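Local atomic coordinates of GTPase activator-like protein (Chaetomium thermophilum, PDB entry 5HIU), a protein that probably acts, as a full-length protein, as a GTPase activator, of which this chain is an N-terminal, all-helical part. Residues Val40-Asn44 / Asn76-Ala80; Trp62-Lys66 / Glu101-Thr105; Leu319-Arg324 / Arg360-Leu365. All blocks are in the same frame, centred on the assembly; numbering follows the deposited sequence.

Interaction 1 of 3, residues Val40-Asn44 / Asn76-Ala80; sequences VLAAN and NARQA
Residues Val-40 to Asn-44 and Asn-76 to Ala-80 are helical and run nearly parallel, with their axes 9.3 Å apart at closest approach and 22° between their directions. Val-40 and Ala-80 carry most of the contact. Val-40 CG1 stands anti to the backbone N (chi1 172°) and lies 4.2 Å from Ala-80 CB. Val-40 CG2 points to the preceding turn and meets Ala-77 CB at 3.7 Å. Ala-43 CB adds a looser touch, 4.4 Å from Ala-80 CB. The small Ala-77 and Ala-80 are consistent with the close backbones, Val-40 CA lying 5.6 Å from Ala-77 CA. The side-chain amide of Asn-44 folds back along its own helix. Its ND2 donates to Val-40 O at 2.9 Å and stands above the carbonyl plane. The backbone N of Asn-44 reaches the same oxygen from the opposite face at 3.0 Å. The ND2 bond keeps the amide against Ala-80, with Asn-44 ND2 3.3 Å from Ala-80 CB. The other end of the amide, OD1, is bonded to Arg-47. The contact joins helix 36-52 to helix 75-89 in an alpha solenoid. Helix 22-33 packs on Ala-42 and Ala-43, and Met-68 touches Val-40.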
ATOM      1  N   VAL A  40     -32.682  25.128  12.634  1.00 67.79           N
ATOM      2  CA  VAL A  40     -32.438  24.326  11.451  1.00 67.31           C
ATOM      3  C   VAL A  40     -32.603  25.177  10.191  1.00 67.76           C
ATOM      4  O   VAL A  40     -31.755  25.179   9.293  1.00 67.42           O
ATOM      5  CB  VAL A  40     -33.365  23.094  11.418  1.00 66.55           C
ATOM      6  CG1 VAL A  40     -33.258  22.367  10.085  1.00 65.79           C
ATOM      7  CG2 VAL A  40     -32.994  22.144  12.550  1.00 66.71           C
ATOM      8  N   LEU A  41     -33.690  25.917  10.136  1.00 69.00           N
ATOM      9  CA  LEU A  41     -33.961  26.781   8.990  1.00 69.92           C
ATOM     10  C   LEU A  41     -32.914  27.906   8.874  1.00 68.35           C
ATOM     11  O   LEU A  41     -32.501  28.266   7.782  1.00 65.25           O
ATOM     12  CB  LEU A  41     -35.375  27.367   9.102  1.00 68.32           C
ATOM     13  CG  LEU A  41     -35.828  28.232   7.940  1.00 70.51           C
ATOM     14  CD1 LEU A  41     -36.052  27.362   6.725  1.00 71.81           C
ATOM     15  CD2 LEU A  41     -37.091  29.010   8.298  1.00 74.71           C
ATOM     16  N   ALA A  42     -32.509  28.461  10.011  1.00 70.98           N
ATOM     17  CA  ALA A  42     -31.487  29.505  10.043  1.00 73.43           C
ATOM     18  C   ALA A  42     -30.173  28.948   9.516  1.00 73.94           C
ATOM     19  O   ALA A  42     -29.513  29.552   8.652  1.00 71.86           O
ATOM     20  CB  ALA A  42     -31.306  30.012  11.462  1.00 74.91           C
ATOM     21  N   ALA A  43     -29.822  27.779  10.039  1.00 69.48           N
ATOM     22  CA  ALA A  43     -28.672  27.049   9.587  1.00 66.05           C
ATOM     23  C   ALA A  43     -28.662  26.963   8.072  1.00 71.39           C
ATOM     24  O   ALA A  43     -27.630  27.199   7.435  1.00 79.21           O
ATOM     25  CB  ALA A  43     -28.664  25.656  10.199  1.00 65.11           C
ATOM     26  N   ASN A  44     -29.803  26.613   7.494  1.00 70.81           N
ATOM     27  CA  ASN A  44     -29.874  26.408   6.055  1.00 72.28           C
ATOM     28  C   ASN A  44     -29.703  27.721   5.295  1.00 76.96           C
ATOM     29  O   ASN A  44     -29.080  27.757   4.240  1.00 76.20           O
ATOM     30  CB  ASN A  44     -31.205  25.746   5.656  1.00 72.74           C
ATOM     31  CG  ASN A  44     -31.159  24.236   5.734  1.00 69.62           C
ATOM     32  OD1 ASN A  44     -30.792  23.566   4.774  1.00 71.52           O
ATOM     33  ND2 ASN A  44     -31.553  23.691   6.865  1.00 71.81           N
ATOM     34  N   ASN A  76     -32.011  15.755  10.640  1.00 67.47           N
ATOM     35  CA  ASN A  76     -32.242  17.025   9.952  1.00 65.62           C
ATOM     36  C   ASN A  76     -31.457  18.168  10.549  1.00 67.93           C
ATOM     37  O   ASN A  76     -31.049  19.079   9.833  1.00 73.76           O
ATOM     38  CB  ASN A  76     -33.718  17.387   9.961  1.00 67.80           C
ATOM     39  CG  ASN A  76     -34.237  17.691  11.352  1.00 69.87           C
ATOM     40  OD1 ASN A  76     -33.746  17.146  12.333  1.00 73.18           O
ATOM     41  ND2 ASN A  76     -35.225  18.569  11.444  1.00 69.71           N
ATOM     42  N   ALA A  77     -31.243  18.122  11.858  1.00 67.60           N
ATOM     43  CA  ALA A  77     -30.533  19.193  12.551  1.00 67.61           C
ATOM     44  C   ALA A  77     -29.027  18.993  12.558  1.00 62.91           C
ATOM     45  O   ALA A  77     -28.277  19.963  12.556  1.00 62.45           O
ATOM     46  CB  ALA A  77     -31.047  19.340  13.984  1.00 69.94           C
ATOM     47  N   ARG A  78     -28.574  17.750  12.611  1.00 62.16           N
ATOM     48  CA  ARG A  78     -27.145  17.514  12.584  1.00 60.80           C
ATOM     49  C   ARG A  78     -26.708  17.840  11.184  1.00 59.79           C
ATOM     50  O   ARG A  78     -25.751  18.562  10.984  1.00 56.28           O
ATOM     51  CB  ARG A  78     -26.788  16.065  12.939  1.00 62.25           C
ATOM     52  CG  ARG A  78     -27.139  15.659  14.360  1.00 63.43           C
ATOM     53  CD  ARG A  78     -26.482  14.357  14.774  1.00 61.89           C
ATOM     54  NE  ARG A  78     -26.526  13.342  13.725  1.00 60.27           N
ATOM     55  CZ  ARG A  78     -27.585  12.612  13.397  1.00 62.93           C
ATOM     56  NH1 ARG A  78     -28.754  12.783  14.009  1.00 67.66           N
ATOM     57  NH2 ARG A  78     -27.483  11.717  12.415  1.00 63.91           N
ATOM     58  N   GLN A  79     -27.449  17.314  10.221  1.00 60.71           N
ATOM     59  CA  GLN A  79     -27.103  17.462   8.827  1.00 59.95           C
ATOM     60  C   GLN A  79     -27.025  18.911   8.403  1.00 57.90           C
ATOM     61  O   GLN A  79     -26.005  19.339   7.872  1.00 57.66           O
ATOM     62  CB  GLN A  79     -28.070  16.660   7.939  1.00 63.40           C
ATOM     63  CG  GLN A  79     -27.669  15.188   7.916  1.00 65.99           C
ATOM     64  CD  GLN A  79     -28.672  14.260   7.270  1.00 68.75           C
ATOM     65  OE1 GLN A  79     -29.256  14.567   6.232  1.00 73.87           O
ATOM     66  NE2 GLN A  79     -28.854  13.099   7.872  1.00 69.68           N
ATOM     67  N   ALA A  80     -28.080  19.673   8.646  1.00 59.59           N
ATOM     68  CA  ALA A  80     -28.102  21.077   8.217  1.00 61.37           C
ATOM     69  C   ALA A  80     -26.990  21.894   8.896  1.00 59.25           C
ATOM     70  O   ALA A  80     -26.523  22.891   8.352  1.00 57.78           O
ATOM     71  CB  ALA A  80     -29.470  21.705   8.480  1.00 59.67           C
TER

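Interaction 2 of 3, residues Trp62-Lys66 / Glu101-Thr105; sequences WHAAK and EYFHT
Aromatic packing dominates, with Trp-62 lying against Tyr-102. The Tyr-102 ring meets the indole obliquely, its plane turned 39° from that of the six-membered ring, with 4.2 Å between their centroids. Tyr-102 CD1 sits over one indole face and comes within 3.3 Å of Trp-62 CE2. Tyr-102 CB makes a CH-pi contact over the six-membered ring. The first torsion of Trp-62 sets CG anti to the backbone N (chi1 -179°), and this sends the indole across to helix 96-107.

The apolar contacts continue at Thr-105. Its CG2 lies 3.4 Å from Trp-62 CZ2 and also touches Lys-66 CB.

One hydrogen bond crosses the contact. Trp-62 NE1 donates to Thr-105 OG1 at 3.3 Å with an angle of 152°, a weak bond made at the edge of the indole. Thr-105 OG1 in turn donates to Glu-101 O one turn earlier, at 2.7 Å. Thr-105 N reaches that carbonyl from its opposite face.

The charged contacts are looser. Lys-66 NZ and Glu-101 OE2 form a long salt bridge of 3.9 Å. The same OE2 lies near the imidazole of His-63, but no hydrogen bond forms there.

Leu-85, Cys-88 and Val-89 of helix 75-89 also pack on Trp-62, and Tyr-102 OH is bonded to His-59 ND1. The contact joins the C-terminal end of helix 59-65 to helix 96-107 of the alpha solenoid. It rests on buried rings. Thr-105 OG1 gives the indole N-H a weak acceptor, and the firmer bond to Glu-101 O holds the hydroxyl in place. The charges at the margin probably add little.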
ATOM      1  N   TRP A  62     -20.108  29.767  13.778  1.00 69.24           N
ATOM      2  CA  TRP A  62     -19.638  28.454  14.164  1.00 63.84           C
ATOM      3  C   TRP A  62     -20.199  28.116  15.526  1.00 64.69           C
ATOM      4  O   TRP A  62     -20.779  27.053  15.716  1.00 63.03           O
ATOM      5  CB  TRP A  62     -18.114  28.398  14.204  1.00 62.93           C
ATOM      6  CG  TRP A  62     -17.603  27.045  14.571  1.00 64.96           C
ATOM      7  CD1 TRP A  62     -17.370  26.564  15.830  1.00 68.07           C
ATOM      8  CD2 TRP A  62     -17.276  25.982  13.668  1.00 64.59           C
ATOM      9  NE1 TRP A  62     -16.912  25.266  15.765  1.00 71.49           N
ATOM     10  CE2 TRP A  62     -16.858  24.881  14.450  1.00 65.68           C
ATOM     11  CE3 TRP A  62     -17.290  25.854  12.274  1.00 64.71           C
ATOM     12  CZ2 TRP A  62     -16.454  23.674  13.882  1.00 62.54           C
ATOM     13  CZ3 TRP A  62     -16.892  24.644  11.710  1.00 64.92           C
ATOM     14  CH2 TRP A  62     -16.466  23.575  12.520  1.00 63.64           C
ATOM     15  N   HIS A  63     -20.045  29.042  16.466  1.00 69.37           N
ATOM     16  CA  HIS A  63     -20.415  28.775  17.841  1.00 72.23           C
ATOM     17  C   HIS A  63     -21.909  28.632  17.984  1.00 72.41           C
ATOM     18  O   HIS A  63     -22.410  27.773  18.727  1.00 72.34           O
ATOM     19  CB  HIS A  63     -19.958  29.899  18.743  1.00 79.91           C
ATOM     20  CG  HIS A  63     -18.496  30.155  18.693  1.00 81.61           C
ATOM     21  ND1 HIS A  63     -17.576  29.179  18.380  1.00 83.44           N
ATOM     22  CD2 HIS A  63     -17.790  31.278  18.939  1.00 88.80           C
ATOM     23  CE1 HIS A  63     -16.362  29.698  18.416  1.00 85.22           C
ATOM     24  NE2 HIS A  63     -16.465  30.969  18.759  1.00 89.63           N
ATOM     25  N   ALA A  64     -22.633  29.485  17.274  1.00 71.60           N
ATOM     26  CA  ALA A  64     -24.076  29.383  17.276  1.00 74.53           C
ATOM     27  C   ALA A  64     -24.528  27.939  16.992  1.00 74.04           C
ATOM     28  O   ALA A  64     -25.428  27.440  17.652  1.00 80.32           O
ATOM     29  CB  ALA A  64     -24.665  30.347  16.258  1.00 74.64           C
ATOM     30  N   ALA A  65     -23.866  27.271  16.039  1.00 71.96           N
ATOM     31  CA  ALA A  65     -24.362  26.029  15.428  1.00 64.75           C
ATOM     32  C   ALA A  65     -23.742  24.745  15.926  1.00 62.98           C
ATOM     33  O   ALA A  65     -24.370  23.707  15.801  1.00 65.31           O
ATOM     34  CB  ALA A  65     -24.168  26.100  13.922  1.00 61.67           C
ATOM     35  N   LYS A  66     -22.511  24.795  16.439  1.00 61.84           N
ATOM     36  CA  LYS A  66     -21.747  23.572  16.721  1.00 63.43           C
ATOM     37  C   LYS A  66     -22.449  22.523  17.580  1.00 68.29           C
ATOM     38  O   LYS A  66     -22.213  21.324  17.411  1.00 70.03           O
ATOM     39  CB  LYS A  66     -20.376  23.889  17.304  1.00 66.59           C
ATOM     40  CG  LYS A  66     -20.378  24.654  18.615  1.00 74.96           C
ATOM     41  CD  LYS A  66     -19.007  25.276  18.835  1.00 78.62           C
ATOM     42  CE  LYS A  66     -18.965  26.212  20.020  1.00 84.89           C
ATOM     43  NZ  LYS A  66     -18.175  25.623  21.131  1.00 92.23           N
ATOM     44  N   GLU A 101     -10.282  25.009  17.155  1.00 70.48           N
ATOM     45  CA  GLU A 101     -11.581  24.781  17.741  1.00 71.50           C
ATOM     46  C   GLU A 101     -12.509  24.116  16.753  1.00 68.03           C
ATOM     47  O   GLU A 101     -13.389  23.319  17.106  1.00 69.01           O
ATOM     48  CB  GLU A 101     -12.162  26.099  18.217  1.00 79.84           C
ATOM     49  CG  GLU A 101     -13.329  25.927  19.168  1.00 83.78           C
ATOM     50  CD  GLU A 101     -13.734  27.231  19.817  1.00 94.61           C
ATOM     51  OE1 GLU A 101     -12.826  28.002  20.268  1.00 90.96           O
ATOM     52  OE2 GLU A 101     -14.972  27.461  19.867  1.00 92.87           O
ATOM     53  N   TYR A 102     -12.307  24.440  15.492  1.00 67.38           N
ATOM     54  CA  TYR A 102     -13.034  23.774  14.450  1.00 63.92           C
ATOM     55  C   TYR A 102     -12.630  22.296  14.388  1.00 63.16           C
ATOM     56  O   TYR A 102     -13.479  21.407  14.369  1.00 68.48           O
ATOM     57  CB  TYR A 102     -12.811  24.494  13.123  1.00 65.01           C
ATOM     58  CG  TYR A 102     -13.186  25.980  13.140  1.00 67.15           C
ATOM     59  CD1 TYR A 102     -14.054  26.506  14.090  1.00 68.15           C
ATOM     60  CD2 TYR A 102     -12.678  26.847  12.184  1.00 68.10           C
ATOM     61  CE1 TYR A 102     -14.373  27.849  14.094  1.00 70.49           C
ATOM     62  CE2 TYR A 102     -13.002  28.181  12.176  1.00 66.90           C
ATOM     63  CZ  TYR A 102     -13.849  28.671  13.129  1.00 70.48           C
ATOM     64  OH  TYR A 102     -14.168  29.994  13.112  1.00 74.73           O
ATOM     65  N   PHE A 103     -11.341  22.015  14.414  1.00 64.45           N
ATOM     66  CA  PHE A 103     -10.906  20.623  14.359  1.00 63.70           C
ATOM     67  C   PHE A 103     -11.531  19.775  15.487  1.00 61.06           C
ATOM     68  O   PHE A 103     -11.998  18.680  15.261  1.00 56.19           O
ATOM     69  CB  PHE A 103      -9.384  20.557  14.388  1.00 61.99           C
ATOM     70  CG  PHE A 103      -8.842  19.175  14.498  1.00 62.54           C
ATOM     71  CD1 PHE A 103      -8.610  18.414  13.362  1.00 62.81           C
ATOM     72  CD2 PHE A 103      -8.538  18.632  15.739  1.00 62.43           C
ATOM     73  CE1 PHE A 103      -8.090  17.131  13.459  1.00 60.68           C
ATOM     74  CE2 PHE A 103      -8.022  17.350  15.839  1.00 62.66           C
ATOM     75  CZ  PHE A 103      -7.795  16.599  14.702  1.00 60.65           C
ATOM     76  N   HIS A 104     -11.549  20.275  16.705  1.00 64.56           N
ATOM     77  CA  HIS A 104     -12.064  19.469  17.803  1.00 65.15           C
ATOM     78  C   HIS A 104     -13.566  19.320  17.768  1.00 66.29           C
ATOM     79  O   HIS A 104     -14.092  18.276  18.165  1.00 67.19           O
ATOM     80  CB  HIS A 104     -11.584  20.032  19.115  1.00 68.00           C
ATOM     81  CG  HIS A 104     -10.111  19.875  19.287  1.00 71.13           C
ATOM     82  ND1 HIS A 104      -9.233  20.939  19.241  1.00 75.44           N
ATOM     83  CD2 HIS A 104      -9.354  18.767  19.443  1.00 72.59           C
ATOM     84  CE1 HIS A 104      -7.999  20.495  19.390  1.00 80.01           C
ATOM     85  NE2 HIS A 104      -8.045  19.179  19.516  1.00 82.94           N
ATOM     86  N   THR A 105     -14.250  20.351  17.275  1.00 63.29           N
ATOM     87  CA  THR A 105     -15.677  20.276  17.034  1.00 62.16           C
ATOM     88  C   THR A 105     -15.985  19.212  15.970  1.00 61.32           C
ATOM     89  O   THR A 105     -16.831  18.344  16.171  1.00 62.08           O
ATOM     90  CB  THR A 105     -16.209  21.632  16.540  1.00 61.15           C
ATOM     91  OG1 THR A 105     -16.008  22.626  17.535  1.00 62.59           O
ATOM     92  CG2 THR A 105     -17.685  21.571  16.183  1.00 58.12           C
TER

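Interaction 3 of 3, residues Leu319-Arg324 / Arg360-Leu365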
ATOM      1  N   LEU A 319      12.595 -10.270  -6.629  1.00 57.26           N
ATOM      2  CA  LEU A 319      14.017 -10.513  -6.885  1.00 58.00           C
ATOM      3  C   LEU A 319      14.303 -10.580  -8.375  1.00 54.72           C
ATOM      4  O   LEU A 319      15.271 -10.023  -8.855  1.00 54.19           O
ATOM      5  CB  LEU A 319      14.513 -11.792  -6.187  1.00 57.61           C
ATOM      6  CG  LEU A 319      14.829 -11.601  -4.697  1.00 57.39           C
ATOM      7  CD1 LEU A 319      15.019 -12.927  -3.947  1.00 58.42           C
ATOM      8  CD2 LEU A 319      16.050 -10.718  -4.544  1.00 56.84           C
ATOM      9  N   GLN A 320      13.454 -11.262  -9.112  1.00 54.67           N
ATOM     10  CA  GLN A 320      13.650 -11.356 -10.542  1.00 55.37           C
ATOM     11  C   GLN A 320      13.646  -9.970 -11.136  1.00 53.51           C
ATOM     12  O   GLN A 320      14.412  -9.670 -12.017  1.00 59.76           O
ATOM     13  CB  GLN A 320      12.543 -12.188 -11.162  1.00 56.62           C
ATOM     14  CG  GLN A 320      12.572 -12.228 -12.671  1.00 59.10           C
ATOM     15  CD  GLN A 320      11.595 -13.248 -13.216  1.00 67.19           C
ATOM     16  OE1 GLN A 320      11.383 -14.328 -12.633  1.00 67.03           O
ATOM     17  NE2 GLN A 320      10.983 -12.916 -14.334  1.00 70.14           N
ATOM     18  N   LYS A 321      12.768  -9.125 -10.635  1.00 57.88           N
ATOM     19  CA  LYS A 321      12.671  -7.751 -11.109  1.00 62.61           C
ATOM     20  C   LYS A 321      13.880  -6.934 -10.609  1.00 58.38           C
ATOM     21  O   LYS A 321      14.531  -6.239 -11.389  1.00 51.61           O
ATOM     22  CB  LYS A 321      11.334  -7.163 -10.658  1.00 65.25           C
ATOM     23  CG  LYS A 321      10.929  -5.859 -11.324  1.00 78.25           C
ATOM     24  CD  LYS A 321      10.699  -5.957 -12.828  1.00 81.00           C
ATOM     25  CE  LYS A 321      10.506  -4.565 -13.440  1.00 86.02           C
ATOM     26  NZ  LYS A 321      10.695  -4.537 -14.920  1.00 88.88           N
ATOM     27  N   LEU A 322      14.217  -7.073  -9.329  1.00 51.94           N
ATOM     28  CA  LEU A 322      15.361  -6.376  -8.785  1.00 52.26           C
ATOM     29  C   LEU A 322      16.651  -6.717  -9.507  1.00 54.42           C
ATOM     30  O   LEU A 322      17.392  -5.822  -9.884  1.00 61.19           O
ATOM     31  CB  LEU A 322      15.532  -6.665  -7.293  1.00 54.13           C
ATOM     32  CG  LEU A 322      16.509  -5.734  -6.551  1.00 56.14           C
ATOM     33  CD1 LEU A 322      16.321  -4.266  -6.920  1.00 55.82           C
ATOM     34  CD2 LEU A 322      16.362  -5.878  -5.047  1.00 57.56           C
ATOM     35  N   LEU A 323      16.898  -8.004  -9.729  1.00 52.32           N
ATOM     36  CA  LEU A 323      18.131  -8.467 -10.361  1.00 53.89           C
ATOM     37  C   LEU A 323      18.383  -7.958 -11.782  1.00 57.87           C
ATOM     38  O   LEU A 323      19.463  -8.173 -12.307  1.00 59.52           O
ATOM     39  CB  LEU A 323      18.169  -9.987 -10.390  1.00 55.81           C
ATOM     40  CG  LEU A 323      18.429 -10.634  -9.034  1.00 57.37           C
ATOM     41  CD1 LEU A 323      17.932 -12.065  -9.036  1.00 58.13           C
ATOM     42  CD2 LEU A 323      19.904 -10.591  -8.677  1.00 60.73           C
ATOM     43  N   ARG A 324      17.413  -7.317 -12.425  1.00 59.05           N
ATOM     44  CA  ARG A 324      17.679  -6.670 -13.709  1.00 65.07           C
ATOM     45  C   ARG A 324      18.269  -5.274 -13.521  1.00 72.26           C
ATOM     46  O   ARG A 324      18.608  -4.594 -14.505  1.00 78.70           O
ATOM     47  CB  ARG A 324      16.405  -6.524 -14.512  1.00 69.64           C
ATOM     48  CG  ARG A 324      15.584  -7.779 -14.670  1.00 70.66           C
ATOM     49  CD  ARG A 324      14.363  -7.422 -15.492  1.00 74.50           C
ATOM     50  NE  ARG A 324      13.463  -8.553 -15.613  1.00 77.45           N
ATOM     51  CZ  ARG A 324      13.679  -9.603 -16.397  1.00 78.45           C
ATOM     52  NH1 ARG A 324      14.781  -9.676 -17.141  1.00 84.57           N
ATOM     53  NH2 ARG A 324      12.788 -10.594 -16.430  1.00 76.10           N
ATOM     54  N   ARG A 360      12.362 -19.242 -13.755  1.00 75.19           N
ATOM     55  CA  ARG A 360      12.168 -17.980 -14.489  1.00 73.77           C
ATOM     56  C   ARG A 360      13.165 -16.928 -14.020  1.00 65.88           C
ATOM     57  O   ARG A 360      13.696 -16.166 -14.820  1.00 62.90           O
ATOM     58  CB  ARG A 360      10.704 -17.484 -14.417  1.00 75.69           C
ATOM     59  CG  ARG A 360      10.513 -16.010 -14.807  1.00 80.06           C
ATOM     60  CD  ARG A 360       9.280 -15.680 -15.641  1.00 82.48           C
ATOM     61  NE  ARG A 360       8.045 -16.187 -15.035  1.00 87.12           N
ATOM     62  CZ  ARG A 360       7.137 -16.939 -15.666  1.00 94.66           C
ATOM     63  NH1 ARG A 360       7.274 -17.260 -16.956  1.00 92.09           N
ATOM     64  NH2 ARG A 360       6.063 -17.362 -15.007  1.00 98.31           N
ATOM     65  N   LEU A 361      13.433 -16.921 -12.726  1.00 65.15           N
ATOM     66  CA  LEU A 361      14.460 -16.060 -12.145  1.00 67.82           C
ATOM     67  C   LEU A 361      15.807 -16.394 -12.771  1.00 67.91           C
ATOM     68  O   LEU A 361      16.437 -15.547 -13.412  1.00 65.96           O
ATOM     69  CB  LEU A 361      14.516 -16.255 -10.618  1.00 66.74           C
ATOM     70  CG  LEU A 361      15.309 -15.229  -9.816  1.00 65.78           C
ATOM     71  CD1 LEU A 361      14.753 -15.132  -8.411  1.00 64.80           C
ATOM     72  CD2 LEU A 361      16.806 -15.516  -9.773  1.00 63.32           C
ATOM     73  N   ILE A 362      16.208 -17.653 -12.632  1.00 70.41           N
ATOM     74  CA  ILE A 362      17.480 -18.121 -13.164  1.00 70.17           C
ATOM     75  C   ILE A 362      17.550 -17.803 -14.654  1.00 66.59           C
ATOM     76  O   ILE A 362      18.565 -17.330 -15.141  1.00 64.29           O
ATOM     77  CB  ILE A 362      17.712 -19.623 -12.885  1.00 74.89           C
ATOM     78  CG1 ILE A 362      17.797 -19.883 -11.366  1.00 76.55           C
ATOM     79  CG2 ILE A 362      19.005 -20.102 -13.537  1.00 75.05           C
ATOM     80  CD1 ILE A 362      17.826 -21.356 -10.994  1.00 76.96           C
ATOM     81  N   ASN A 363      16.459 -17.986 -15.373  1.00 66.97           N
ATOM     82  CA  ASN A 363      16.469 -17.642 -16.786  1.00 70.41           C
ATOM     83  C   ASN A 363      16.675 -16.165 -17.055  1.00 70.14           C
ATOM     84  O   ASN A 363      17.210 -15.804 -18.088  1.00 75.71           O
ATOM     85  CB  ASN A 363      15.193 -18.098 -17.455  1.00 73.86           C
ATOM     86  CG  ASN A 363      15.306 -19.492 -17.993  1.00 80.87           C
ATOM     87  OD1 ASN A 363      16.236 -19.790 -18.734  1.00 89.35           O
ATOM     88  ND2 ASN A 363      14.369 -20.359 -17.629  1.00 84.86           N
ATOM     89  N   SER A 364      16.252 -15.312 -16.135  1.00 67.46           N
ATOM     90  CA  SER A 364      16.458 -13.885 -16.306  1.00 70.34           C
ATOM     91  C   SER A 364      17.882 -13.473 -15.940  1.00 69.61           C
ATOM     92  O   SER A 364      18.334 -12.391 -16.331  1.00 74.80           O
ATOM     93  CB  SER A 364      15.477 -13.091 -15.456  1.00 67.21           C
ATOM     94  OG  SER A 364      15.737 -13.340 -14.093  1.00 67.22           O
ATOM     95  N   LEU A 365      18.568 -14.310 -15.165  1.00 67.45           N
ATOM     96  CA  LEU A 365      19.996 -14.120 -14.889  1.00 64.28           C
ATOM     97  C   LEU A 365      20.907 -14.421 -16.087  1.00 65.53           C
ATOM     98  O   LEU A 365      21.878 -13.716 -16.312  1.00 67.69           O
ATOM     99  CB  LEU A 365      20.428 -14.985 -13.722  1.00 60.90           C
ATOM    100  CG  LEU A 365      19.920 -14.551 -12.368  1.00 60.29           C
ATOM    101  CD1 LEU A 365      20.476 -15.516 -11.341  1.00 62.22           C
ATOM    102  CD2 LEU A 365      20.313 -13.119 -12.024  1.00 58.28           C
TER
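The carbonyl O of Leu-361, a residue packed against Leu-319 and Leu-323, accepts a backbone bond from Leu-365 N at 3.0 Å. Ser-364 N adds a weak bond to the same oxygen. Ser-364 OG also turns back to it, but that bond is modelled too short for its length to be trusted. Ser-364 OG meets only carbon across the contact, with Gln-320 CG at 3.6 Å. Gln-320 sets CG opposite its backbone N (chi1 174°), and the extended chain reaches across to helix 352-366. Its amide comes too close to the Arg-360 chain for its exact placement to be trusted. Arg-360 finds its salt bridge elsewhere, with Glu-357. The Arg-324 guanidinium comes up to Ser-364, with NH2 3.8 Å from Ser-364 CB.

Next to these polar groups, leucines of both segments pack together. Leu-323 CD1 meets Leu-361 CD2 at 3.7 Å, the two side chains crossing at about a right angle. Leu-323 CD1 also lies 4.0 Å from Leu-365 CD2, and Leu-319 CB lies 4.0 Å from Leu-361 CD1. Leu-339 of helix 336-348 touches both Leu-319 and Leu-323. No hydrogen bond joins the two segments. The C-terminal end of helix 302-322 and the chain leaving it are joined to helix 352-366 of the solenoid by apolar packing, with the longer polar chains at one margin.

From the N terminus, interaction 1 comes first. It joins helix 36-52 to helix 75-89 and closes a loop of 31 residues that contains helix 59-65. Interaction 2 starts from that enclosed helix and runs on to helix 96-107. It closes a loop of 34 residues containing helix 75-89, which carries the second segment of interaction 1, so the two loops cross. Their centres are 14 Å apart, and they do not touch. Together they tie four successive helices at the N-terminal end of the solenoid. Interaction 3 follows in series. It closes a loop of 35 residues around helix 336-348, on the other side of the chain's centre. Its centre lies about 62 Å from that of interaction 1.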